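Local coordinates for protein putative acid phosphatase WZB (Escherichia coli, PDB 2WMY) that probably hydrolyses phosphotyrosine in proteins to tyrosine and phosphate, as a low molecular weight protein tyrosine phosphatase, at residues D83-M88 with G105-F110. The protein carries 1 engineered substitution. Numbering follows the deposited sequence.
Sequences DLLLVM and GKTMLF
L85 and V87 pair with T107 and L109 as parallel beta strands, the two joined by helix 90-99 in a beta-alpha-beta unit of the low molecular weight phosphatase fold. Strand 107-109 forms one border of the four-stranded parallel sheet, and strand 84-87 also bonds to strand 10-15 along its other edge. Four backbone hydrogen bonds tie the pair: L85 N to K106 O, M108 N to L85 O, V87 N to M108 O and F110 N to V87 O. The first is nearly straight (176° at the hydrogen), and the last is the shortest, 2.7 Å from F110 N to V87 O. Each of the four acceptor oxygens also receives a CA-H, the nearest being L86 CA, 3.1 Å from M108 O.

On the face turned to helix 90-99, L85 CD2 lies 3.4 Å from T107 OG1, a hydroxyl hydrogen-bonded to A103 O, and V87 CG1 meets T107 CG2 at 3.7 Å. V87 CG2 reaches L109 CD2. K106 lays its extended aliphatic chain past D83, with CD 3.5 Å from D83 O; its NZ is hydrogen-bonded to Y82 O and A79 O.

Toward helix 127-147, L86 sets CD2 against M108 CB and CB against F110 CD1, the L86 and F110 side chains crossing at about a right angle. The F110 ring, swung away from its own backbone N by a chi1 of -161°, stands beside M88 and also touches V13. M88 lies close to C15 and R21, predicted active-site residues, so this end of the pairing borders the presumed catalytic pocket. A bend at chi2 (-61°) runs the M88 chain alongside F110, placing SD obliquely to the ring in a Met-aromatic contact and CE over one face, 4.2 Å from the F110 ring centroid.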
loop_
_atom_site.group_PDB
_atom_site.type_symbol
_atom_site.label_atom_id
_atom_site.label_comp_id
_atom_site.label_asym_id
_atom_site.label_seq_id
_atom_site.Cartn_x
_atom_site.Cartn_y
_atom_site.Cartn_z
ATOM N N ASP A 83 2.835 0.381 13.623
ATOM C CA ASP A 83 2.086 1.370 14.396
ATOM C C ASP A 83 0.901 1.913 13.615
ATOM O O ASP A 83 -0.009 2.510 14.193
ATOM C CB ASP A 83 2.994 2.529 14.799
ATOM C CG ASP A 83 4.241 2.067 15.528
ATOM O OD1 ASP A 83 4.144 1.139 16.361
ATOM O OD2 ASP A 83 5.319 2.639 15.264
ATOM N N LEU A 84 0.921 1.703 12.304
ATOM C CA LEU A 84 -0.096 2.250 11.419
ATOM C C LEU A 84 -0.271 1.379 10.169
ATOM O O LEU A 84 0.702 1.035 9.494
ATOM C CB LEU A 84 0.289 3.678 11.014
ATOM C CG LEU A 84 -0.600 4.380 9.987
ATOM C CD1 LEU A 84 -1.936 4.769 10.621
ATOM C CD2 LEU A 84 0.099 5.603 9.435
ATOM N N LEU A 85 -1.522 1.027 9.876
ATOM C CA LEU A 85 -1.867 0.277 8.678
ATOM C C LEU A 85 -2.586 1.202 7.705
ATOM O O LEU A 85 -3.494 1.942 8.091
ATOM C CB LEU A 85 -2.790 -0.904 9.021
ATOM C CG LEU A 85 -2.232 -2.189 9.642
ATOM C CD1 LEU A 85 -1.372 -1.909 10.848
ATOM C CD2 LEU A 85 -3.378 -3.131 10.009
ATOM N N LEU A 86 -2.186 1.149 6.441
ATOM C CA LEU A 86 -2.842 1.927 5.404
ATOM C C LEU A 86 -3.378 0.984 4.339
ATOM O O LEU A 86 -2.605 0.289 3.675
ATOM C CB LEU A 86 -1.868 2.951 4.803
ATOM C CG LEU A 86 -1.450 4.060 5.776
ATOM C CD1 LEU A 86 -0.492 5.031 5.120
ATOM C CD2 LEU A 86 -2.680 4.798 6.307
ATOM N N VAL A 87 -4.699 0.948 4.190
ATOM C CA VAL A 87 -5.325 0.018 3.255
ATOM C C VAL A 87 -5.921 0.750 2.059
ATOM O O VAL A 87 -6.264 1.924 2.148
ATOM C CB VAL A 87 -6.397 -0.867 3.912
ATOM C CG1 VAL A 87 -5.850 -1.543 5.157
ATOM C CG2 VAL A 87 -7.639 -0.054 4.240
ATOM N N MET A 88 -6.036 0.039 0.941
ATOM C CA MET A 88 -6.384 0.666 -0.322
ATOM C C MET A 88 -7.884 0.905 -0.442
ATOM O O MET A 88 -8.316 1.949 -0.922
ATOM C CB MET A 88 -5.866 -0.183 -1.488
ATOM C CG MET A 88 -4.346 -0.331 -1.514
ATOM S SD MET A 88 -3.548 1.279 -1.701
ATOM C CE MET A 88 -1.876 0.913 -1.154
ATOM N N GLY A 105 -8.081 -0.250 15.063
ATOM C CA GLY A 105 -7.957 1.059 15.681
ATOM C C GLY A 105 -6.787 1.900 15.200
ATOM O O GLY A 105 -6.676 3.084 15.537
ATOM N N LYS A 106 -5.905 1.293 14.417
ATOM C CA LYS A 106 -4.744 1.996 13.889
ATOM C C LYS A 106 -4.685 1.824 12.372
ATOM O O LYS A 106 -3.635 1.944 11.758
ATOM C CB LYS A 106 -3.461 1.470 14.532
ATOM C CG LYS A 106 -3.193 0.004 14.239
ATOM C CD LYS A 106 -1.845 -0.454 14.787
ATOM C CE LYS A 106 -1.841 -1.961 14.971
ATOM N NZ LYS A 106 -0.515 -2.510 15.360
ATOM N N THR A 107 -5.836 1.537 11.780
ATOM C CA THR A 107 -5.942 1.382 10.341
ATOM C C THR A 107 -6.666 2.574 9.715
ATOM O O THR A 107 -7.689 3.035 10.223
ATOM C CB THR A 107 -6.694 0.090 9.977
ATOM O OG1 THR A 107 -6.026 -1.032 10.562
ATOM C CG2 THR A 107 -6.740 -0.098 8.466
ATOM N N MET A 108 -6.118 3.075 8.615
ATOM C CA MET A 108 -6.783 4.108 7.829
ATOM C C MET A 108 -6.563 3.849 6.340
ATOM O O MET A 108 -5.704 3.053 5.957
ATOM C CB MET A 108 -6.286 5.499 8.226
ATOM C CG MET A 108 -6.609 5.874 9.691
ATOM S SD MET A 108 -5.800 7.401 10.210
ATOM C CE MET A 108 -6.691 8.622 9.243
ATOM N N LEU A 109 -7.365 4.495 5.507
ATOM C CA LEU A 109 -7.205 4.370 4.067
ATOM C C LEU A 109 -5.915 5.035 3.609
ATOM O O LEU A 109 -5.501 6.049 4.164
ATOM C CB LEU A 109 -8.403 4.981 3.355
ATOM C CG LEU A 109 -9.674 4.188 3.654
ATOM C CD1 LEU A 109 -10.926 4.996 3.319
ATOM C CD2 LEU A 109 -9.637 2.878 2.887
ATOM N N PHE A 110 -5.280 4.450 2.601
ATOM C CA PHE A 110 -4.096 5.038 2.008
ATOM C C PHE A 110 -4.422 6.415 1.426
ATOM O O PHE A 110 -3.646 7.353 1.558
ATOM C CB PHE A 110 -3.529 4.125 0.923
ATOM C CG PHE A 110 -2.102 4.427 0.581
ATOM C CD1 PHE A 110 -1.072 3.785 1.245
ATOM C CD2 PHE A 110 -1.790 5.374 -0.378
ATOM C CE1 PHE A 110 0.236 4.069 0.952
ATOM C CE2 PHE A 110 -0.478 5.661 -0.679
ATOM C CZ PHE A 110 0.536 5.009 -0.018
#